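Local coordinates for protein tautomerase (PDB 6VVW) that belongs to the tautomerase superfamily (MIF clan), with a mixed beta-sheet backed by two helices, and assembles from three copies of the chain, at residues Gln5-Ala10 with His44-Gln49; Lys26-Thr31 with Ala82-Thr87; Val65-Ala70 with Met102-Ala107. All coordinates share one frame; numbering follows the deposited sequence.

Contact 1: residues Gln5-Ala10 with His44-Gln49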
loop_
_atom_site.group_PDB
_atom_site.type_symbol
_atom_site.label_atom_id
_atom_site.label_comp_id
_atom_site.label_asym_id
_atom_site.label_seq_id
_atom_site.Cartn_x
_atom_site.Cartn_y
_atom_site.Cartn_z
ATOM N N GLN A 5 -6.891 -0.605 -3.475
ATOM C CA GLN A 5 -5.810 -0.174 -4.341
ATOM C C GLN A 5 -5.352 -1.416 -5.064
ATOM O O GLN A 5 -5.347 -2.502 -4.479
ATOM C CB GLN A 5 -4.644 0.473 -3.559
ATOM C CG GLN A 5 -5.080 1.571 -2.626
ATOM C CD GLN A 5 -3.921 2.325 -2.013
ATOM O OE1 GLN A 5 -2.762 1.927 -2.150
ATOM N NE2 GLN A 5 -4.223 3.441 -1.351
ATOM N N VAL A 6 -4.993 -1.259 -6.335
ATOM C CA VAL A 6 -4.786 -2.387 -7.240
ATOM C C VAL A 6 -3.562 -2.124 -8.097
ATOM O O VAL A 6 -3.451 -1.058 -8.708
ATOM C CB VAL A 6 -6.001 -2.616 -8.157
ATOM C CG1 VAL A 6 -5.891 -3.955 -8.818
ATOM C CG2 VAL A 6 -7.305 -2.468 -7.404
ATOM N N GLN A 7 -2.666 -3.105 -8.184
ATOM C CA GLN A 7 -1.574 -3.072 -9.146
ATOM C C GLN A 7 -1.840 -4.116 -10.216
ATOM O O GLN A 7 -1.983 -5.302 -9.906
ATOM C CB GLN A 7 -0.234 -3.330 -8.473
ATOM C CG GLN A 7 0.254 -2.157 -7.669
ATOM C CD GLN A 7 1.512 -2.450 -6.855
ATOM O OE1 GLN A 7 2.090 -3.541 -6.930
ATOM N NE2 GLN A 7 1.946 -1.459 -6.065
ATOM N N VAL A 8 -1.922 -3.674 -11.470
ATOM C CA VAL A 8 -2.034 -4.578 -12.605
ATOM C C VAL A 8 -0.809 -4.400 -13.483
ATOM O O VAL A 8 -0.256 -3.305 -13.559
ATOM C CB VAL A 8 -3.315 -4.307 -13.410
ATOM C CG1 VAL A 8 -3.368 -2.862 -13.804
ATOM C CG2 VAL A 8 -3.368 -5.203 -14.635
ATOM N N THR A 9 -0.374 -5.465 -14.141
ATOM C CA THR A 9 0.666 -5.299 -15.150
ATOM C C THR A 9 0.185 -4.279 -16.187
ATOM O O THR A 9 -0.997 -4.242 -16.542
ATOM C CB THR A 9 1.004 -6.649 -15.804
ATOM O OG1 THR A 9 2.340 -6.630 -16.312
ATOM C CG2 THR A 9 0.097 -6.951 -16.968
ATOM N N ALA A 10 1.081 -3.396 -16.626
ATOM C CA ALA A 10 0.640 -2.315 -17.498
ATOM C C ALA A 10 0.196 -2.850 -18.856
ATOM O O ALA A 10 0.605 -3.935 -19.291
ATOM C CB ALA A 10 1.760 -1.295 -17.692
ATOM N N HIS A 44 -3.551 1.288 -10.469
ATOM C CA HIS A 44 -2.212 1.851 -10.677
ATOM C C HIS A 44 -1.383 0.849 -11.473
ATOM O O HIS A 44 -0.742 -0.025 -10.885
ATOM C CB HIS A 44 -1.570 2.164 -9.337
ATOM C CG HIS A 44 -0.077 2.297 -9.371
ATOM N ND1 HIS A 44 0.610 2.828 -10.444
ATOM C CD2 HIS A 44 0.861 1.989 -8.441
ATOM C CE1 HIS A 44 1.905 2.839 -10.175
ATOM N NE2 HIS A 44 2.085 2.326 -8.971
ATOM N N GLU A 45 -1.373 0.993 -12.799
ATOM C CA GLU A 45 -0.704 0.006 -13.632
ATOM C C GLU A 45 0.804 0.075 -13.460
ATOM O O GLU A 45 1.379 1.119 -13.161
ATOM C CB GLU A 45 -1.025 0.189 -15.107
ATOM C CG GLU A 45 -2.307 0.915 -15.428
ATOM C CD GLU A 45 -2.488 1.063 -16.926
ATOM O OE1 GLU A 45 -1.953 0.215 -17.665
ATOM O OE2 GLU A 45 -3.182 2.003 -17.365
ATOM N N ILE A 46 1.447 -1.058 -13.697
ATOM C CA ILE A 46 2.846 -1.265 -13.374
ATOM C C ILE A 46 3.546 -1.749 -14.630
ATOM O O ILE A 46 3.053 -2.655 -15.311
ATOM C CB ILE A 46 3.018 -2.286 -12.236
ATOM C CG1 ILE A 46 2.413 -1.753 -10.941
ATOM C CG2 ILE A 46 4.469 -2.583 -12.030
ATOM C CD1 ILE A 46 3.055 -2.328 -9.727
ATOM N N GLU A 47 4.679 -1.142 -14.942
ATOM C CA GLU A 47 5.402 -1.526 -16.136
ATOM C C GLU A 47 6.047 -2.883 -15.939
ATOM O O GLU A 47 6.539 -3.203 -14.854
ATOM C CB GLU A 47 6.488 -0.501 -16.469
ATOM C CG GLU A 47 6.157 0.431 -17.600
ATOM C CD GLU A 47 5.799 -0.303 -18.875
ATOM O OE1 GLU A 47 6.316 -1.420 -19.100
ATOM O OE2 GLU A 47 4.998 0.248 -19.654
ATOM N N GLN A 48 6.073 -3.671 -17.016
ATOM C CA GLN A 48 7.033 -4.759 -17.092
ATOM C C GLN A 48 8.399 -4.154 -16.801
ATOM O O GLN A 48 8.550 -2.929 -16.794
ATOM C CB GLN A 48 6.976 -5.445 -18.455
ATOM C CG GLN A 48 5.564 -5.543 -19.022
ATOM C CD GLN A 48 5.311 -6.806 -19.834
ATOM O OE1 GLN A 48 6.190 -7.297 -20.537
ATOM N NE2 GLN A 48 4.090 -7.346 -19.731
ATOM N N GLN A 49 9.379 -4.987 -16.493
ATOM C CA GLN A 49 10.653 -4.560 -15.914
ATOM C C GLN A 49 10.506 -3.512 -14.810
ATOM O O GLN A 49 11.485 -2.874 -14.414
ATOM C CB GLN A 49 11.612 -4.086 -17.018
ATOM C CG GLN A 49 11.296 -2.783 -17.707
ATOM C CD GLN A 49 11.552 -2.881 -19.196
ATOM O OE1 GLN A 49 12.675 -2.687 -19.653
ATOM N NE2 GLN A 49 10.509 -3.212 -19.961
#
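Ile46 uses both backbone polar groups to bind Val8 and Ala10. Its N donates to Val8 O at 2.8 Å, almost along the C=O axis, and its O accepts from Ala10 N, a bond modelled so short that its exact length is doubtful. Two residues earlier, His44 N reaches Val6 O at 2.9 Å, so the carbonyls of Val6 and Val8 are both taken along the same edge. The bridge between Thr9 and Ile46 is a single one.

Charge enters beside Ala10. Glu45 OE1 rests 3.6 Å from Ala10 CA and accepts from Gly11 N, while OE2 forms a salt bridge with Lys17. Packing follows outward. With CG1 beside its own backbone N (chi1 -65°), Ile46 carries CD1 against the Gln7 amide, 3.3 Å from Gln7 CD. The amide is probably anchored there, because Gln7 OE1 bonds to Ser42 of the second subunit. Val8 CG1 lies alongside Glu45 CB at 4.1 Å.

The chain beyond strand 40-43 thus keeps following strand 3-8, whose other edge pairs with strand 62-69; Lys17 ties Glu45 to helix 16-30, and His44 meets His44 of both other subunits edge-to-face.

Contact 2: residues Lys26-Thr31 with Ala82-Thr87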
loop_
_atom_site.group_PDB
_atom_site.type_symbol
_atom_site.label_atom_id
_atom_site.label_comp_id
_atom_site.label_asym_id
_atom_site.label_seq_id
_atom_site.Cartn_x
_atom_site.Cartn_y
_atom_site.Cartn_z
ATOM N N LYS A 26 -19.374 -2.641 -8.200
ATOM C CA LYS A 26 -20.643 -3.361 -8.139
ATOM C C LYS A 26 -20.509 -4.704 -7.423
ATOM O O LYS A 26 -21.472 -5.183 -6.807
ATOM C CB LYS A 26 -21.189 -3.549 -9.554
ATOM C CG LYS A 26 -22.667 -3.892 -9.621
ATOM C CD LYS A 26 -23.552 -2.680 -9.917
ATOM C CE LYS A 26 -24.953 -3.153 -10.363
ATOM N NZ LYS A 26 -25.878 -2.061 -10.805
ATOM N N VAL A 27 -19.323 -5.314 -7.477
ATOM C CA VAL A 27 -19.074 -6.571 -6.784
ATOM C C VAL A 27 -18.728 -6.309 -5.328
ATOM O O VAL A 27 -18.970 -7.173 -4.468
ATOM C CB VAL A 27 -17.961 -7.372 -7.490
ATOM C CG1 VAL A 27 -17.216 -8.280 -6.536
ATOM C CG2 VAL A 27 -18.527 -8.212 -8.604
ATOM N N ILE A 28 -18.216 -5.116 -5.013
ATOM C CA ILE A 28 -17.932 -4.812 -3.620
ATOM C C ILE A 28 -19.226 -4.555 -2.858
ATOM O O ILE A 28 -19.377 -4.993 -1.713
ATOM C CB ILE A 28 -16.943 -3.652 -3.502
ATOM C CG1 ILE A 28 -15.570 -4.138 -3.930
ATOM C CG2 ILE A 28 -16.836 -3.251 -2.083
ATOM C CD1 ILE A 28 -14.492 -3.183 -3.652
ATOM N N GLU A 29 -20.197 -3.885 -3.477
ATOM C CA GLU A 29 -21.542 -3.931 -2.922
ATOM C C GLU A 29 -22.041 -5.366 -2.878
ATOM O O GLU A 29 -22.433 -5.880 -1.826
ATOM C CB GLU A 29 -22.527 -3.126 -3.751
ATOM C CG GLU A 29 -22.042 -1.931 -4.488
ATOM C CD GLU A 29 -23.017 -1.603 -5.601
ATOM O OE1 GLU A 29 -23.109 -2.412 -6.546
ATOM O OE2 GLU A 29 -23.749 -0.584 -5.490
ATOM N N GLN A 30 -22.038 -6.029 -4.032
ATOM C CA GLN A 30 -22.594 -7.367 -4.173
ATOM C C GLN A 30 -22.007 -8.335 -3.158
ATOM O O GLN A 30 -22.510 -9.452 -2.991
ATOM C CB GLN A 30 -22.352 -7.888 -5.589
ATOM C CG GLN A 30 -23.488 -7.631 -6.555
ATOM C CD GLN A 30 -23.345 -8.450 -7.804
ATOM O OE1 GLN A 30 -22.302 -9.047 -8.049
ATOM N NE2 GLN A 30 -24.401 -8.514 -8.592
ATOM N N THR A 31 -20.940 -7.910 -2.483
ATOM C CA THR A 31 -20.235 -8.691 -1.470
ATOM C C THR A 31 -20.547 -8.210 -0.060
ATOM O O THR A 31 -19.643 -8.084 0.768
ATOM C CB THR A 31 -18.742 -8.633 -1.733
ATOM O OG1 THR A 31 -18.427 -7.313 -2.196
ATOM C CG2 THR A 31 -18.348 -9.682 -2.782
ATOM N N ALA A 82 -13.370 -14.520 -4.306
ATOM C CA ALA A 82 -13.759 -15.332 -5.454
ATOM C C ALA A 82 -14.424 -14.489 -6.538
ATOM O O ALA A 82 -14.120 -14.638 -7.730
ATOM C CB ALA A 82 -14.689 -16.450 -4.992
ATOM N N ALA A 83 -15.336 -13.594 -6.151
ATOM C CA ALA A 83 -15.980 -12.779 -7.175
ATOM C C ALA A 83 -15.038 -11.724 -7.733
ATOM O O ALA A 83 -15.206 -11.298 -8.874
ATOM C CB ALA A 83 -17.229 -12.110 -6.623
ATOM N N ILE A 84 -14.050 -11.291 -6.952
ATOM C CA ILE A 84 -13.167 -10.197 -7.346
ATOM C C ILE A 84 -12.026 -10.712 -8.202
ATOM O O ILE A 84 -11.557 -10.013 -9.117
ATOM C CB ILE A 84 -12.660 -9.461 -6.095
ATOM C CG1 ILE A 84 -13.626 -8.362 -5.676
ATOM C CG2 ILE A 84 -11.318 -8.859 -6.319
ATOM C CD1 ILE A 84 -13.513 -7.997 -4.207
ATOM N N ASN A 85 -11.559 -11.931 -7.924
ATOM C CA ASN A 85 -10.757 -12.640 -8.911
ATOM C C ASN A 85 -11.572 -12.904 -10.175
ATOM O O ASN A 85 -11.045 -12.804 -11.287
ATOM C CB ASN A 85 -10.221 -13.935 -8.297
ATOM C CG ASN A 85 -9.405 -14.758 -9.262
ATOM O OD1 ASN A 85 -9.953 -15.470 -10.097
ATOM N ND2 ASN A 85 -8.088 -14.701 -9.125
ATOM N N LYS A 86 -12.864 -13.216 -10.032
ATOM C CA LYS A 86 -13.710 -13.415 -11.204
ATOM C C LYS A 86 -13.739 -12.167 -12.073
ATOM O O LYS A 86 -13.545 -12.237 -13.289
ATOM C CB LYS A 86 -15.126 -13.793 -10.774
ATOM C CG LYS A 86 -16.094 -14.084 -11.923
ATOM C CD LYS A 86 -16.695 -15.468 -11.780
ATOM C CE LYS A 86 -15.660 -16.521 -12.166
ATOM N NZ LYS A 86 -16.131 -17.932 -12.124
ATOM N N THR A 87 -13.977 -11.012 -11.460
ATOM C CA THR A 87 -14.094 -9.761 -12.203
ATOM C C THR A 87 -12.758 -9.355 -12.803
ATOM O O THR A 87 -12.674 -8.987 -13.985
ATOM C CB THR A 87 -14.618 -8.664 -11.273
ATOM O OG1 THR A 87 -15.974 -8.943 -10.924
ATOM C CG2 THR A 87 -14.554 -7.296 -11.929
#
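Val27 is the pivot of the apolar contact between helix 16-30 and helix 74-92, and its two methyls divide the work. CG1 lies anti to the backbone N (chi1 153°) and wedges between two residues of the facing helix, 3.8 Å from Ala83 CB and 3.7 Å from Ile84 CG1. The valine and the isoleucine meet at a slant, the methyl touching Ile84 partway along its chain. A looser touch follows one residue on, where Ile28 CG1 stands 4.4 Å from Ile84 CD1.

The second kind of contact sets carbon against oxygen. Val27 CG2, beside its own backbone N, comes within 3.5 Å of Thr87 OG1 as the two side chains pass each other, each heading for the other's helix. This is a van der Waals approach: the hydroxyl is committed to its own helix, donating to Ala83 O at 3.2 Å. The same carbonyl receives the helical bond from Thr87 N at 2.9 Å, one donor lying above the carbonyl plane and the other below it. Thr87 therefore spends its polar end one turn back, which probably fixes the rotation of the side chain and lets it serve an otherwise hydrocarbon surface.

Geometry supplies the third element. The helix axes run nearly antiparallel at 164° and approach to 10.0 Å. Val27 and Ala83, 6.9 Å apart from CA to CA, are close enough for their short side chains to touch, and the segments bury 194 Å². Ile28 also packs on Pro2 and Ile39, which lie just ahead of strands 3-8 and 40-43. Two antiparallel helices side by side on one face of a four-stranded mixed sheet are the arrangement characteristic of the tautomerase subunit, with one helix in each of its two beta-alpha-beta halves.

Contact 3: residues Val65-Ala70 with Met102-Ala107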
loop_
_atom_site.group_PDB
_atom_site.type_symbol
_atom_site.label_atom_id
_atom_site.label_comp_id
_atom_site.label_asym_id
_atom_site.label_seq_id
_atom_site.Cartn_x
_atom_site.Cartn_y
_atom_site.Cartn_z
ATOM N N VAL A 65 -4.916 -4.837 -2.787
ATOM C CA VAL A 65 -4.985 -4.600 -1.357
ATOM C C VAL A 65 -6.333 -3.970 -1.049
ATOM O O VAL A 65 -6.682 -2.923 -1.609
ATOM C CB VAL A 65 -3.833 -3.720 -0.868
ATOM C CG1 VAL A 65 -3.869 -3.671 0.643
ATOM C CG2 VAL A 65 -2.514 -4.277 -1.366
ATOM N N ALA A 66 -7.097 -4.624 -0.178
ATOM C CA ALA A 66 -8.443 -4.200 0.193
ATOM C C ALA A 66 -8.478 -3.795 1.660
ATOM O O ALA A 66 -8.223 -4.608 2.550
ATOM C CB ALA A 66 -9.448 -5.316 -0.055
ATOM N N PHE A 67 -8.817 -2.555 1.913
ATOM C CA PHE A 67 -9.002 -2.068 3.260
ATOM C C PHE A 67 -10.492 -2.032 3.562
ATOM O O PHE A 67 -11.246 -1.308 2.902
ATOM C CB PHE A 67 -8.369 -0.690 3.408
ATOM C CG PHE A 67 -6.886 -0.696 3.207
ATOM C CD1 PHE A 67 -6.030 -0.899 4.269
ATOM C CD2 PHE A 67 -6.343 -0.502 1.953
ATOM C CE1 PHE A 67 -4.656 -0.910 4.084
ATOM C CE2 PHE A 67 -4.978 -0.515 1.764
ATOM C CZ PHE A 67 -4.131 -0.717 2.831
ATOM N N LEU A 68 -10.918 -2.842 4.539
ATOM C CA LEU A 68 -12.319 -2.931 4.925
ATOM C C LEU A 68 -12.420 -2.686 6.419
ATOM O O LEU A 68 -11.425 -2.746 7.119
ATOM C CB LEU A 68 -12.894 -4.285 4.566
ATOM C CG LEU A 68 -12.491 -4.846 3.208
ATOM C CD1 LEU A 68 -11.186 -5.645 3.274
ATOM C CD2 LEU A 68 -13.606 -5.714 2.713
ATOM N N LEU A 69 -13.612 -2.390 6.914
ATOM C CA LEU A 69 -13.808 -2.195 8.352
ATOM C C LEU A 69 -14.017 -3.541 9.040
ATOM O O LEU A 69 -14.973 -4.257 8.730
ATOM C CB LEU A 69 -15.008 -1.291 8.618
ATOM C CG LEU A 69 -14.742 0.209 8.571
ATOM C CD1 LEU A 69 -16.005 0.929 8.133
ATOM C CD2 LEU A 69 -14.248 0.729 9.905
ATOM N N ALA A 70 -13.166 -3.850 10.019
ATOM C CA ALA A 70 -13.204 -5.146 10.693
ATOM C C ALA A 70 -14.588 -5.490 11.206
ATOM O O ALA A 70 -15.470 -4.628 11.285
ATOM C CB ALA A 70 -12.220 -5.200 11.862
ATOM N N MET A 102 -5.495 -9.198 -0.799
ATOM C CA MET A 102 -4.907 -9.008 0.515
ATOM C C MET A 102 -5.949 -8.258 1.337
ATOM O O MET A 102 -6.122 -7.048 1.161
ATOM C CB MET A 102 -3.604 -8.229 0.411
ATOM C CG MET A 102 -2.427 -8.983 -0.186
ATOM S SD MET A 102 -2.453 -9.081 -1.971
ATOM C CE MET A 102 -2.706 -7.343 -2.292
ATOM N N LEU A 103 -6.673 -8.988 2.183
ATOM C CA LEU A 103 -7.812 -8.441 2.907
ATOM C C LEU A 103 -7.346 -7.937 4.260
ATOM O O LEU A 103 -6.758 -8.691 5.045
ATOM C CB LEU A 103 -8.898 -9.489 3.075
ATOM C CG LEU A 103 -9.348 -10.077 1.757
ATOM C CD1 LEU A 103 -10.543 -10.904 2.052
ATOM C CD2 LEU A 103 -9.691 -8.948 0.821
ATOM N N ILE A 104 -7.570 -6.652 4.508
ATOM C CA ILE A 104 -7.008 -5.957 5.654
ATOM C C ILE A 104 -8.175 -5.348 6.397
ATOM O O ILE A 104 -8.794 -4.391 5.915
ATOM C CB ILE A 104 -6.000 -4.881 5.240
ATOM C CG1 ILE A 104 -5.230 -5.320 4.002
ATOM C CG2 ILE A 104 -5.054 -4.595 6.378
ATOM C CD1 ILE A 104 -3.762 -5.047 4.066
ATOM N N ASP A 105 -8.482 -5.896 7.565
ATOM C CA ASP A 105 -9.639 -5.471 8.333
ATOM C C ASP A 105 -9.190 -4.472 9.376
ATOM O O ASP A 105 -8.415 -4.814 10.275
ATOM C CB ASP A 105 -10.355 -6.669 8.957
ATOM C CG ASP A 105 -11.125 -7.442 7.926
ATOM O OD1 ASP A 105 -10.450 -8.088 7.094
ATOM O OD2 ASP A 105 -12.372 -7.350 7.882
ATOM N N ILE A 106 -9.680 -3.231 9.234
ATOM C CA ILE A 106 -9.320 -2.074 10.042
ATOM C C ILE A 106 -10.382 -1.856 11.113
ATOM O O ILE A 106 -11.579 -2.129 10.928
ATOM C CB ILE A 106 -9.145 -0.803 9.175
ATOM C CG1 ILE A 106 -7.916 -0.020 9.607
ATOM C CG2 ILE A 106 -10.367 0.126 9.281
ATOM C CD1 ILE A 106 -8.016 1.468 9.290
ATOM N N ALA A 107 -9.966 -1.400 12.156
ATOM C CA ALA A 107 -10.774 -1.157 13.329
ATOM C C ALA A 107 -11.399 0.221 13.235
ATOM O O ALA A 107 -10.814 1.129 12.651
ATOM C CB ALA A 107 -9.913 -1.251 14.591
#
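Ile104 and Val65 touch across the two parallel strands that bracket helix 74-92 in a beta-alpha-beta unit. Followed outward, the Ile104 side chain stays against its neighbour all the way. CB stands 3.5 Å from Ala66 O and also meets Phe67 CD1, at 4.1 Å, the ring and the isoleucine running abreast. CG1, turned toward the backbone N by an off-staggered chi1 of -34°, passes 3.4 Å from Ala66 O. The tip, CD1, then ends on Val65 CG1 at 3.7 Å, the two chains meeting at a slant.

Beneath these side chains the backbones mesh in parallel register from Val65 with Met102 to Leu69 with Ile106. Ala66 and Leu68 each both donate and accept: Ala66 N bonds to Met102 O and Ala66 O takes Ile104 N, while Leu68 N bonds to Ile104 O and Leu68 O takes Ile106 N. Ala70 N also bonds to Ile106 O, at a distance too short to be trusted.

The two faces serve different partners. Ala66, Leu68 and Leu103 share one face, where Leu68 and Leu103 pack on helix 74-92 and Ala66 CB lies against Leu103 CD2 at 3.7 Å. Val65, Phe67 and Ile104 occupy the other face, where Val65 and Ile104 pack on Phe67 of the second subunit; Met102 also pairs with a strand of that chain, so the sheet continues across the interface. At this end the doubly bent Met102 chain curls back toward Val65, leaving Met102 CE just 3.2 Å from Val65 CG2, tighter than ordinary carbon contact.

In the fold
From the N terminus, contact 1 closes the first loop, bringing the chain back to strand 3-8 after helix 16-30 and strand 40-43. Contact 2 starts inside that loop, on helix 16-30, and ends beyond it on helix 74-92, so it crosses contact 1 and joins the two halves of the chain. Contact 3 opens after contact 1 has closed, and the two stand in series on opposite sides of the chain's centre; contact 2 crosses contact 3 as well. Contacts 1 and 3 share the sheet and meet where Gln5 O lies 2.9 Å from Val65 N, a probable hydrogen bond. Contact 2 ties together the helices, and all three contacts touch the second subunit.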